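Local coordinates for glycine betaine/carnitine/choline ABC transporter (Staphylococcus aureus subsp. aureus Mu50, PDB 3O66), which probably binds glycine betaine, carnitine or choline as the substrate-binding component of an ABC import system, at residues E20-L28 and N64-G72; F106-N114 and I241-T250. All coordinates share one frame; numbering follows the deposited sequence.

How the contacts relate
Contact 1 is buried throughout and sets helix 19-35 against the broken strand 65-70. Contact 2 is partly buried and joins the irregular segment 106-114 to the connection between helices 236-242 and 250-261. Their centres lie about 10 Å apart, and they touch. Tyr-110 OH of contact 2 is 2.6 Å from Gly-67 O of contact 1, and Asn-114 ND2 is 2.9 Å from Glu-20 OE2, both probable hydrogen bonds. The chemistry follows the place in the fold. Contact 1 rests on aliphatic packing, one tyrosine-glutamate bond and a water. Contact 2 uses backbone hydrogen bonds near the surface and turns its aromatic rings inward, where Tyr-110 and Phe-112 reach helix 19-35.

Contact 1. Residues E20-L28 and N64-G72; sequences ESQIISHML and NISGVRYNG
Val-68 meets helix 20-28 with both of its methyls. Its CG1 sits between the backbone N and carbonyl carbon (chi1 66°) and lies 3.6 Å from Ser-21 CA. In one of its two conformers, Ile-24 lays CD1 against Val-68 CB and CG2. Gly-67, at the corner of the strand, lets the helix come close: Ser-25 OG is 3.5 Å from Gly-67 CA. That hydroxyl bonds back to Ser-21 O at 2.7 Å, from above the carbonyl plane and on the face opposite Ser-25 N. Leu-28 CD1 packs 3.7 Å from Gly-67 CA and also reaches Ile-65 CG2. Water 1 links Ser-21 OG to Val-68 N; Ser-21 OG is also bonded to Leu-16 N. At the N-terminal end of segment 20-28, Tyr-70 OH donates to Glu-20 OE2 at 2.7 Å. The oxygen is met on its anti side and somewhat out of the carboxylate plane, with ring and carboxylate planes 52° apart. Glu-20 reaches it with CG anti to the backbone N (chi1 -177°). Thr-198, Asn-257 and Asn-114 also hold this buried carboxylate, which would probably favour its charged form. The arrangement is helix-on-sheet packing in an alpha/beta lobe of the periplasmic-binding-protein fold.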
ATOM      1  N   GLU A  20      -2.892  -0.772  -7.953  1.00 23.81           N
ATOM      2  CA  GLU A  20      -3.104   0.053  -6.799  1.00 23.39           C
ATOM      3  C   GLU A  20      -2.670   1.509  -7.025  1.00 22.96           C
ATOM      4  O   GLU A  20      -3.443   2.458  -6.783  1.00 21.89           O
ATOM      5  CB  GLU A  20      -2.320  -0.528  -5.637  1.00 23.69           C
ATOM      6  CG  GLU A  20      -2.552   0.233  -4.354  1.00 25.48           C
ATOM      7  CD  GLU A  20      -2.111  -0.568  -3.144  1.00 26.43           C
ATOM      8  OE1 GLU A  20      -2.715  -1.636  -2.901  1.00 26.68           O
ATOM      9  OE2 GLU A  20      -1.172  -0.128  -2.461  1.00 25.12           O
ATOM     10  N   SER A  21      -1.427   1.682  -7.462  1.00 22.78           N
ATOM     11  CA  SER A  21      -0.914   3.012  -7.778  1.00 22.61           C
ATOM     12  C   SER A  21      -1.719   3.673  -8.901  1.00 23.23           C
ATOM     13  O   SER A  21      -2.019   4.887  -8.843  1.00 23.32           O
ATOM     14  CB  SER A  21       0.563   2.943  -8.134  1.00 22.40           C
ATOM     15  OG  SER A  21       1.004   4.199  -8.597  1.00 23.43           O
ATOM     16  N   GLN A  22      -2.087   2.886  -9.912  1.00 23.25           N
ATOM     17  CA  GLN A  22      -2.827   3.457 -11.039  1.00 23.88           C
ATOM     18  C   GLN A  22      -4.240   3.904 -10.631  1.00 23.23           C
ATOM     19  O   GLN A  22      -4.683   4.984 -11.033  1.00 23.90           O
ATOM     20  CB  GLN A  22      -2.827   2.528 -12.242  1.00 24.70           C
ATOM     21  CG  GLN A  22      -1.389   2.266 -12.738  1.00 28.01           C
ATOM     22  CD  GLN A  22      -1.317   1.189 -13.772  1.00 34.10           C
ATOM     23  OE1 GLN A  22      -2.105   0.235 -13.762  1.00 36.36           O
ATOM     24  NE2 GLN A  22      -0.356   1.321 -14.686  1.00 36.05           N
ATOM     25  N   ILE A  23      -4.917   3.086  -9.842  1.00 20.96           N
ATOM     26  CA  ILE A  23      -6.238   3.452  -9.282  1.00 20.97           C
ATOM     27  C   ILE A  23      -6.186   4.794  -8.524  1.00 20.66           C
ATOM     28  O   ILE A  23      -6.934   5.746  -8.859  1.00 21.14           O
ATOM     29  CB  ILE A  23      -6.850   2.307  -8.424  1.00 20.58           C
ATOM     30  CG1 ILE A  23      -7.171   1.091  -9.302  1.00 21.05           C
ATOM     31  CG2 ILE A  23      -8.181   2.787  -7.617  1.00 19.84           C
ATOM     32  CD1 ILE A  23      -7.354  -0.228  -8.497  1.00 20.61           C
ATOM     33  N   ILE A  24      -5.312   4.881  -7.528  0.50 19.69           N
ATOM     34  CA  ILE A  24      -5.210   6.099  -6.708  0.50 19.66           C
ATOM     35  C   ILE A  24      -4.659   7.299  -7.497  0.50 19.43           C
ATOM     36  O   ILE A  24      -5.090   8.428  -7.279  0.50 19.68           O
ATOM     37  CB  ILE A  24      -4.367   5.850  -5.477  0.50 18.72           C
ATOM     38  CG1 ILE A  24      -4.912   4.650  -4.700  0.50 18.47           C
ATOM     39  CG2 ILE A  24      -4.316   7.102  -4.591  0.50 19.76           C
ATOM     40  CD1 ILE A  24      -3.927   4.126  -3.675  0.50 17.22           C
ATOM     41  N   SER A  25      -3.723   7.067  -8.416  1.00 19.74           N
ATOM     42  CA  SER A  25      -3.264   8.173  -9.302  1.00 20.22           C
ATOM     43  C   SER A  25      -4.369   8.721 -10.197  1.00 21.03           C
ATOM     44  O   SER A  25      -4.500   9.940 -10.380  1.00 20.66           O
ATOM     45  CB  SER A  25      -2.050   7.749 -10.128  1.00 20.07           C
ATOM     46  OG  SER A  25      -1.022   7.350  -9.247  1.00 22.18           O
ATOM     47  N   HIS A  26      -5.199   7.828 -10.735  1.00 21.64           N
ATOM     48  CA  HIS A  26      -6.302   8.291 -11.561  1.00 22.48           C
ATOM     49  C   HIS A  26      -7.355   8.946 -10.712  1.00 22.31           C
ATOM     50  O   HIS A  26      -8.049   9.842 -11.195  1.00 23.53           O
ATOM     51  CB  HIS A  26      -6.936   7.138 -12.363  1.00 22.87           C
ATOM     52  CG  HIS A  26      -6.202   6.839 -13.620  1.00 24.87           C
ATOM     53  ND1 HIS A  26      -6.177   7.706 -14.690  1.00 26.98           N
ATOM     54  CD2 HIS A  26      -5.421   5.790 -13.964  1.00 26.35           C
ATOM     55  CE1 HIS A  26      -5.428   7.194 -15.650  1.00 27.91           C
ATOM     56  NE2 HIS A  26      -4.959   6.031 -15.234  1.00 27.53           N
HETATM   57  N   MSE A  27      -7.468   8.515  -9.454  1.00 21.31           N
HETATM   58  CA  MSE A  27      -8.460   9.077  -8.554  1.00 22.23           C
HETATM   59  C   MSE A  27      -8.088  10.522  -8.240  1.00 22.49           C
HETATM   60  O   MSE A  27      -8.949  11.407  -8.318  1.00 22.20           O
HETATM   61  CB  MSE A  27      -8.579   8.211  -7.295  1.00 21.55           C
HETATM   62  CG  MSE A  27      -9.736   8.503  -6.410  1.00 23.17           C
HETATM   63 SE   MSE A  27      -9.579   7.358  -4.808  0.75 25.24          SE
HETATM   64  CE  MSE A  27      -9.921   5.572  -5.548  1.00 23.36           C
ATOM     65  N   LEU A  28      -6.795  10.773  -7.990  1.00 21.95           N
ATOM     66  CA  LEU A  28      -6.317  12.152  -7.780  1.00 23.35           C
ATOM     67  C   LEU A  28      -6.519  12.978  -9.034  1.00 23.82           C
ATOM     68  O   LEU A  28      -6.944  14.131  -8.957  1.00 23.86           O
ATOM     69  CB  LEU A  28      -4.836  12.186  -7.372  1.00 23.59           C
ATOM     70  CG  LEU A  28      -4.533  11.708  -5.948  1.00 26.06           C
ATOM     71  CD1 LEU A  28      -3.023  11.573  -5.772  1.00 25.61           C
ATOM     72  CD2 LEU A  28      -5.111  12.657  -4.900  1.00 29.27           C
ATOM     73  N   ASN A  64       5.069  16.395  -9.967  1.00 24.65           N
ATOM     74  CA  ASN A  64       4.927  17.107  -8.705  1.00 24.24           C
ATOM     75  C   ASN A  64       3.980  16.490  -7.703  1.00 24.20           C
ATOM     76  O   ASN A  64       3.806  17.062  -6.618  1.00 23.54           O
ATOM     77  CB  ASN A  64       4.608  18.594  -8.933  1.00 24.69           C
ATOM     78  CG  ASN A  64       3.538  18.814  -9.998  1.00 25.91           C
ATOM     79  OD1 ASN A  64       2.813  17.885 -10.383  1.00 26.31           O
ATOM     80  ND2 ASN A  64       3.454  20.044 -10.498  1.00 28.08           N
ATOM     81  N   ILE A  65       3.371  15.345  -8.056  1.00 24.09           N
ATOM     82  CA  ILE A  65       2.538  14.550  -7.134  1.00 23.56           C
ATOM     83  C   ILE A  65       2.931  13.076  -7.333  1.00 23.74           C
ATOM     84  O   ILE A  65       3.206  12.685  -8.443  1.00 23.81           O
ATOM     85  CB  ILE A  65       1.018  14.698  -7.421  1.00 23.76           C
ATOM     86  CG1 ILE A  65       0.536  16.130  -7.125  1.00 23.45           C
ATOM     87  CG2 ILE A  65       0.191  13.652  -6.645  1.00 22.80           C
ATOM     88  CD1 ILE A  65      -0.938  16.383  -7.543  1.00 23.08           C
ATOM     89  N   SER A  66       3.055  12.313  -6.243  1.00 22.76           N
ATOM     90  CA  SER A  66       3.054  10.850  -6.306  1.00 22.80           C
ATOM     91  C   SER A  66       1.682  10.367  -5.829  1.00 22.29           C
ATOM     92  O   SER A  66       1.252  10.730  -4.729  1.00 21.93           O
ATOM     93  CB  SER A  66       4.146  10.264  -5.413  1.00 22.93           C
ATOM     94  OG  SER A  66       5.449  10.534  -5.938  1.00 25.04           O
ATOM     95  N   GLY A  67       1.005   9.536  -6.628  1.00 21.58           N
ATOM     96  CA  GLY A  67      -0.345   9.084  -6.259  1.00 23.15           C
ATOM     97  C   GLY A  67      -0.309   8.321  -4.940  1.00 22.91           C
ATOM     98  O   GLY A  67      -1.130   8.563  -4.036  1.00 23.19           O
ATOM     99  N   VAL A  68       0.662   7.418  -4.809  1.00 21.92           N
ATOM    100  CA  VAL A  68       0.771   6.597  -3.602  1.00 21.41           C
ATOM    101  C   VAL A  68       2.239   6.330  -3.280  1.00 20.60           C
ATOM    102  O   VAL A  68       3.040   5.995  -4.163  1.00 20.31           O
ATOM    103  CB  VAL A  68      -0.084   5.268  -3.680  1.00 21.70           C
ATOM    104  CG1 VAL A  68       0.452   4.347  -4.722  1.00 22.16           C
ATOM    105  CG2 VAL A  68      -0.154   4.576  -2.317  1.00 23.29           C
ATOM    106  N   ARG A  69       2.569   6.575  -2.015  1.00 19.59           N
ATOM    107  CA  ARG A  69       3.854   6.308  -1.453  1.00 19.61           C
ATOM    108  C   ARG A  69       3.599   5.600  -0.149  1.00 19.97           C
ATOM    109  O   ARG A  69       2.561   5.811   0.475  1.00 19.81           O
ATOM    110  CB  ARG A  69       4.602   7.662  -1.243  1.00 18.67           C
ATOM    111  CG  ARG A  69       4.869   8.406  -2.608  1.00 20.75           C
ATOM    112  CD  ARG A  69       6.029   7.775  -3.435  1.00 21.60           C
ATOM    113  NE  ARG A  69       7.333   8.067  -2.807  1.00 22.31           N
ATOM    114  CZ  ARG A  69       8.033   9.200  -2.969  1.00 22.11           C
ATOM    115  NH1 ARG A  69       7.613  10.163  -3.785  1.00 21.00           N
ATOM    116  NH2 ARG A  69       9.184   9.373  -2.319  1.00 21.88           N
ATOM    117  N   TYR A  70       4.542   4.770   0.285  1.00 21.10           N
ATOM    118  CA  TYR A  70       4.336   4.013   1.507  1.00 21.83           C
ATOM    119  C   TYR A  70       5.352   4.454   2.534  1.00 22.08           C
ATOM    120  O   TYR A  70       6.537   4.461   2.213  1.00 22.84           O
ATOM    121  CB  TYR A  70       4.460   2.530   1.212  1.00 21.47           C
ATOM    122  CG  TYR A  70       3.572   2.164   0.053  1.00 20.80           C
ATOM    123  CD1 TYR A  70       2.247   1.800   0.269  1.00 21.00           C
ATOM    124  CD2 TYR A  70       4.057   2.205  -1.263  1.00 21.59           C
ATOM    125  CE1 TYR A  70       1.423   1.476  -0.777  1.00 20.11           C
ATOM    126  CE2 TYR A  70       3.230   1.877  -2.350  1.00 22.26           C
ATOM    127  CZ  TYR A  70       1.906   1.515  -2.087  1.00 22.74           C
ATOM    128  OH  TYR A  70       1.056   1.193  -3.114  1.00 23.60           O
ATOM    129  N   ASN A  71       4.902   4.810   3.747  1.00 21.78           N
ATOM    130  CA  ASN A  71       5.838   5.499   4.669  1.00 24.08           C
ATOM    131  C   ASN A  71       7.092   4.702   5.063  1.00 25.04           C
ATOM    132  O   ASN A  71       8.188   5.250   5.053  1.00 25.01           O
ATOM    133  CB  ASN A  71       5.158   6.197   5.857  1.00 23.42           C
ATOM    134  CG  ASN A  71       4.417   5.239   6.803  1.00 25.69           C
ATOM    135  OD1 ASN A  71       4.349   4.003   6.604  1.00 26.21           O
ATOM    136  ND2 ASN A  71       3.828   5.831   7.844  1.00 24.66           N
ATOM    137  N   GLY A  72       6.937   3.409   5.363  1.00 25.82           N
ATOM    138  CA  GLY A  72       8.104   2.596   5.709  1.00 27.19           C
ATOM    139  C   GLY A  72       9.111   2.499   4.568  1.00 27.63           C
ATOM    140  O   GLY A  72      10.319   2.385   4.798  1.00 29.18           O
TER
HETATM  141  O   HOH W   1       1.833   6.456  -7.366  1.00 21.07           O

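Contact 2. Residues F106-N114 and I241-T250; sequences FFDSYGFAN and INKLTGKIST
Phe-107 takes the CG2 methyl of Ile-241 over the centre of one ring face. The methyl carbon is 3.5 Å from the ring centroid and 4° off the normal, a CH-pi contact. The Asn-242 amide meets the edge of the same ring, its plane turned 68° from it, with ND2 3.4 Å from Phe-107 CD1. Two backbone bonds join the two segments further along. Gly-246 N donates to Ser-109 O at 2.9 Å, and Ile-248 N to Tyr-110 O. Beside them, Leu-244 CB packs 3.7 Å from Tyr-110 CE1 at the ring edge. Phe-112 CG stands between its backbone N and carbonyl carbon (chi1 67°), and the ring runs alongside Ile-248, Phe-112 CD2 3.9 Å from Ile-248 CG2. Thr-250 OG1 accepts a weak bond from Ala-113 N.

Local bonds set these groups in place. Asn-242 ND2 donates to Thr-245 OG1 in its amide plane, and through water 2 it also meets Asp-108 N. Ser-109 OG accepts from Gly-111 N in an ST turn and is also hydrogen-bonded to Ala-222 O of strand 222-227. Type I and type II beta turns, Asn-242 to Thr-245 and Leu-244 to Lys-247, shape segment 241-250.

Segment 241-250 leads from helix 236-242 to helix 250-261, whose N-cap is Ser-249, its OG bonded to Glu-252 N. Segment 106-114 runs from strand 104-106 towards strand 116-120 in the other sheet, bonding to Ala-222 and Ala-224 on the way.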
ATOM      1  N   PHE A 106       4.143  14.908   2.714  1.00 21.98           N
ATOM      2  CA  PHE A 106       3.739  13.495   2.714  1.00 22.38           C
ATOM      3  C   PHE A 106       2.413  13.499   3.482  1.00 22.89           C
ATOM      4  O   PHE A 106       2.418  13.724   4.686  1.00 24.01           O
ATOM      5  CB  PHE A 106       4.840  12.633   3.394  1.00 22.40           C
ATOM      6  CG  PHE A 106       4.721  11.144   3.153  1.00 22.18           C
ATOM      7  CD1 PHE A 106       5.669  10.480   2.367  1.00 23.29           C
ATOM      8  CD2 PHE A 106       3.692  10.401   3.746  1.00 22.20           C
ATOM      9  CE1 PHE A 106       5.585   9.096   2.143  1.00 24.19           C
ATOM     10  CE2 PHE A 106       3.607   9.019   3.556  1.00 21.86           C
ATOM     11  CZ  PHE A 106       4.563   8.369   2.743  1.00 24.11           C
ATOM     12  N   PHE A 107       1.285  13.280   2.782  1.00 22.44           N
ATOM     13  CA  PHE A 107      -0.054  13.460   3.395  1.00 22.10           C
ATOM     14  C   PHE A 107      -0.343  12.418   4.453  1.00 22.13           C
ATOM     15  O   PHE A 107       0.328  11.368   4.522  1.00 22.34           O
ATOM     16  CB  PHE A 107      -1.157  13.470   2.331  1.00 22.40           C
ATOM     17  CG  PHE A 107      -1.211  14.758   1.544  1.00 21.82           C
ATOM     18  CD1 PHE A 107      -2.160  15.738   1.859  1.00 22.52           C
ATOM     19  CD2 PHE A 107      -0.291  15.001   0.524  1.00 22.41           C
ATOM     20  CE1 PHE A 107      -2.208  16.937   1.150  1.00 23.33           C
ATOM     21  CE2 PHE A 107      -0.316  16.203  -0.195  1.00 22.54           C
ATOM     22  CZ  PHE A 107      -1.277  17.163   0.111  1.00 24.13           C
ATOM     23  N   ASP A 108      -1.297  12.736   5.322  1.00 23.23           N
ATOM     24  CA  ASP A 108      -1.895  11.718   6.190  1.00 24.19           C
ATOM     25  C   ASP A 108      -2.396  10.566   5.303  1.00 23.44           C
ATOM     26  O   ASP A 108      -2.731  10.778   4.153  1.00 22.69           O
ATOM     27  CB  ASP A 108      -3.045  12.286   7.008  1.00 24.79           C
ATOM     28  CG  ASP A 108      -2.576  13.187   8.159  1.00 28.30           C
ATOM     29  OD1 ASP A 108      -1.366  13.250   8.467  1.00 28.43           O
ATOM     30  OD2 ASP A 108      -3.443  13.838   8.765  1.00 31.85           O
ATOM     31  N   SER A 109      -2.440   9.356   5.853  1.00 23.36           N
ATOM     32  CA  SER A 109      -2.745   8.183   5.060  1.00 22.32           C
ATOM     33  C   SER A 109      -4.123   8.148   4.453  1.00 21.87           C
ATOM     34  O   SER A 109      -5.116   8.643   5.043  1.00 22.73           O
ATOM     35  CB  SER A 109      -2.499   6.902   5.877  1.00 22.92           C
ATOM     36  OG  SER A 109      -2.836   5.728   5.127  1.00 22.09           O
ATOM     37  N   TYR A 110      -4.183   7.581   3.261  1.00 21.26           N
ATOM     38  CA  TYR A 110      -5.469   7.195   2.653  1.00 20.48           C
ATOM     39  C   TYR A 110      -6.355   6.334   3.580  1.00 21.71           C
ATOM     40  O   TYR A 110      -7.582   6.337   3.449  1.00 21.25           O
ATOM     41  CB  TYR A 110      -5.214   6.422   1.375  1.00 20.55           C
ATOM     42  CG  TYR A 110      -4.680   7.278   0.255  1.00 19.07           C
ATOM     43  CD1 TYR A 110      -5.405   8.377  -0.206  1.00 21.16           C
ATOM     44  CD2 TYR A 110      -3.460   6.962  -0.358  1.00 19.45           C
ATOM     45  CE1 TYR A 110      -4.926   9.147  -1.242  1.00 20.66           C
ATOM     46  CE2 TYR A 110      -2.944   7.726  -1.394  1.00 19.85           C
ATOM     47  CZ  TYR A 110      -3.684   8.818  -1.827  1.00 21.41           C
ATOM     48  OH  TYR A 110      -3.200   9.564  -2.852  1.00 21.55           O
ATOM     49  N   GLY A 111      -5.712   5.568   4.463  1.00 20.74           N
ATOM     50  CA  GLY A 111      -6.426   4.738   5.441  1.00 21.41           C
ATOM     51  C   GLY A 111      -6.075   3.264   5.325  1.00 21.59           C
ATOM     52  O   GLY A 111      -6.551   2.441   6.109  1.00 22.14           O
ATOM     53  N   PHE A 112      -5.208   2.929   4.368  1.00 21.05           N
ATOM     54  CA  PHE A 112      -4.717   1.560   4.247  1.00 21.75           C
ATOM     55  C   PHE A 112      -3.179   1.483   4.372  1.00 21.94           C
ATOM     56  O   PHE A 112      -2.481   2.483   4.226  1.00 20.67           O
ATOM     57  CB  PHE A 112      -5.185   0.915   2.915  1.00 21.19           C
ATOM     58  CG  PHE A 112      -4.575   1.532   1.655  1.00 21.68           C
ATOM     59  CD1 PHE A 112      -3.421   0.984   1.077  1.00 21.41           C
ATOM     60  CD2 PHE A 112      -5.179   2.623   1.026  1.00 20.25           C
ATOM     61  CE1 PHE A 112      -2.873   1.511  -0.083  1.00 22.79           C
ATOM     62  CE2 PHE A 112      -4.636   3.181  -0.142  1.00 21.62           C
ATOM     63  CZ  PHE A 112      -3.486   2.619  -0.715  1.00 22.51           C
ATOM     64  N   ALA A 113      -2.699   0.272   4.670  1.00 22.96           N
ATOM     65  CA  ALA A 113      -1.283  -0.100   4.607  1.00 22.51           C
ATOM     66  C   ALA A 113      -1.091  -1.279   3.636  1.00 22.62           C
ATOM     67  O   ALA A 113      -1.913  -2.214   3.608  1.00 23.81           O
ATOM     68  CB  ALA A 113      -0.769  -0.449   5.990  1.00 23.40           C
ATOM     69  N   ASN A 114      -0.030  -1.197   2.832  1.00 24.79           N
ATOM     70  CA  ASN A 114       0.361  -2.234   1.889  1.00 24.60           C
ATOM     71  C   ASN A 114       1.684  -2.819   2.368  1.00 24.14           C
ATOM     72  O   ASN A 114       2.765  -2.255   2.113  1.00 22.97           O
ATOM     73  CB  ASN A 114       0.488  -1.651   0.477  1.00 25.72           C
ATOM     74  CG  ASN A 114       0.657  -2.728  -0.584  1.00 27.07           C
ATOM     75  OD1 ASN A 114       0.899  -3.902  -0.268  1.00 29.82           O
ATOM     76  ND2 ASN A 114       0.539  -2.339  -1.843  1.00 25.74           N
ATOM     77  N   ILE A 241      -6.468  17.077  -2.252  1.00 24.23           N
ATOM     78  CA  ILE A 241      -5.800  15.826  -1.891  1.00 23.89           C
ATOM     79  C   ILE A 241      -6.280  15.326  -0.521  1.00 23.97           C
ATOM     80  O   ILE A 241      -6.582  14.141  -0.373  1.00 24.05           O
ATOM     81  CB  ILE A 241      -4.273  15.966  -1.972  1.00 24.86           C
ATOM     82  CG1 ILE A 241      -3.841  16.268  -3.434  1.00 25.60           C
ATOM     83  CG2 ILE A 241      -3.567  14.705  -1.393  1.00 22.84           C
ATOM     84  CD1 ILE A 241      -2.436  16.945  -3.578  1.00 25.59           C
ATOM     85  N   ASN A 242      -6.384  16.221   0.458  1.00 23.56           N
ATOM     86  CA  ASN A 242      -6.880  15.845   1.789  1.00 24.34           C
ATOM     87  C   ASN A 242      -8.296  15.290   1.813  1.00 23.34           C
ATOM     88  O   ASN A 242      -8.677  14.661   2.783  1.00 23.64           O
ATOM     89  CB  ASN A 242      -6.744  17.002   2.780  1.00 25.78           C
ATOM     90  CG  ASN A 242      -5.361  17.044   3.447  1.00 27.67           C
ATOM     91  OD1 ASN A 242      -4.765  18.119   3.579  1.00 32.80           O
ATOM     92  ND2 ASN A 242      -4.848  15.877   3.870  1.00 26.67           N
ATOM     93  N   LYS A 243      -9.072  15.489   0.753  1.00 22.67           N
ATOM     94  CA  LYS A 243     -10.402  14.895   0.704  1.00 23.45           C
ATOM     95  C   LYS A 243     -10.310  13.368   0.766  1.00 23.25           C
ATOM     96  O   LYS A 243     -11.237  12.722   1.219  1.00 22.35           O
ATOM     97  CB  LYS A 243     -11.111  15.262  -0.593  1.00 23.96           C
ATOM     98  CG  LYS A 243     -11.811  16.592  -0.656  1.00 24.15           C
ATOM     99  CD  LYS A 243     -12.392  16.658  -2.098  1.00 26.46           C
ATOM    100  CE  LYS A 243     -13.662  17.424  -2.145  1.00 30.06           C
ATOM    101  NZ  LYS A 243     -14.327  17.342  -3.461  1.00 30.98           N
ATOM    102  N   LEU A 244      -9.190  12.796   0.295  1.00 22.90           N
ATOM    103  CA  LEU A 244      -9.045  11.343   0.266  1.00 23.03           C
ATOM    104  C   LEU A 244      -8.459  10.762   1.551  1.00 22.97           C
ATOM    105  O   LEU A 244      -8.403   9.550   1.689  1.00 22.60           O
ATOM    106  CB  LEU A 244      -8.208  10.904  -0.952  1.00 23.02           C
ATOM    107  CG  LEU A 244      -8.868  11.202  -2.337  1.00 23.07           C
ATOM    108  CD1 LEU A 244      -7.998  10.689  -3.478  1.00 23.58           C
ATOM    109  CD2 LEU A 244     -10.222  10.571  -2.440  1.00 24.27           C
ATOM    110  N   THR A 245      -8.017  11.610   2.474  1.00 23.49           N
ATOM    111  CA  THR A 245      -7.401  11.145   3.718  1.00 24.72           C
ATOM    112  C   THR A 245      -8.391  10.314   4.560  1.00 25.17           C
ATOM    113  O   THR A 245      -9.474  10.798   4.890  1.00 23.72           O
ATOM    114  CB  THR A 245      -6.882  12.358   4.533  1.00 25.74           C
ATOM    115  OG1 THR A 245      -5.813  12.981   3.802  1.00 27.61           O
ATOM    116  CG2 THR A 245      -6.391  11.934   5.934  1.00 27.19           C
ATOM    117  N   GLY A 246      -8.011   9.072   4.906  1.00 25.32           N
ATOM    118  CA  GLY A 246      -8.892   8.140   5.625  1.00 25.80           C
ATOM    119  C   GLY A 246      -9.996   7.458   4.818  1.00 26.37           C
ATOM    120  O   GLY A 246     -10.710   6.603   5.351  1.00 28.24           O
ATOM    121  N   LYS A 247     -10.160   7.803   3.542  1.00 25.97           N
ATOM    122  CA  LYS A 247     -11.302   7.289   2.751  1.00 26.46           C
ATOM    123  C   LYS A 247     -11.176   5.890   2.106  1.00 27.03           C
ATOM    124  O   LYS A 247     -12.136   5.374   1.474  1.00 28.35           O
ATOM    125  CB  LYS A 247     -11.757   8.308   1.706  1.00 25.44           C
ATOM    126  CG  LYS A 247     -11.900   9.747   2.206  1.00 25.57           C
ATOM    127  CD  LYS A 247     -13.055   9.980   3.223  1.00 27.33           C
ATOM    128  CE  LYS A 247     -12.816  11.276   4.045  1.00 27.73           C
ATOM    129  NZ  LYS A 247     -13.039  12.525   3.191  1.00 34.46           N
ATOM    130  N   ILE A 248      -9.999   5.280   2.236  1.00 26.13           N
ATOM    131  CA  ILE A 248      -9.787   3.952   1.695  1.00 25.45           C
ATOM    132  C   ILE A 248      -9.209   3.048   2.764  1.00 24.75           C
ATOM    133  O   ILE A 248      -7.990   3.114   3.052  1.00 24.80           O
ATOM    134  CB  ILE A 248      -8.866   3.976   0.434  1.00 25.80           C
ATOM    135  CG1 ILE A 248      -9.314   5.072  -0.554  1.00 27.26           C
ATOM    136  CG2 ILE A 248      -8.858   2.605  -0.243  1.00 25.69           C
ATOM    137  CD1 ILE A 248      -8.461   5.172  -1.802  1.00 28.94           C
ATOM    138  N   SER A 249     -10.064   2.233   3.382  1.00 23.48           N
ATOM    139  CA  SER A 249      -9.566   1.259   4.368  1.00 22.92           C
ATOM    140  C   SER A 249      -8.746   0.197   3.651  1.00 21.84           C
ATOM    141  O   SER A 249      -8.787   0.120   2.437  1.00 20.47           O
ATOM    142  CB  SER A 249     -10.710   0.594   5.108  1.00 23.54           C
ATOM    143  OG  SER A 249     -11.534  -0.165   4.240  1.00 20.35           O
ATOM    144  N   THR A 250      -8.018  -0.627   4.389  1.00 20.98           N
ATOM    145  CA  THR A 250      -7.345  -1.770   3.754  1.00 21.69           C
ATOM    146  C   THR A 250      -8.304  -2.714   3.001  1.00 21.13           C
ATOM    147  O   THR A 250      -8.019  -3.109   1.855  1.00 20.92           O
ATOM    148  CB  THR A 250      -6.463  -2.496   4.766  1.00 22.13           C
ATOM    149  OG1 THR A 250      -5.526  -1.529   5.267  1.00 23.38           O
ATOM    150  CG2 THR A 250      -5.678  -3.656   4.121  1.00 23.85           C
TER
HETATM  151  O   HOH W   2      -2.650  15.230   5.452  1.00 25.14           O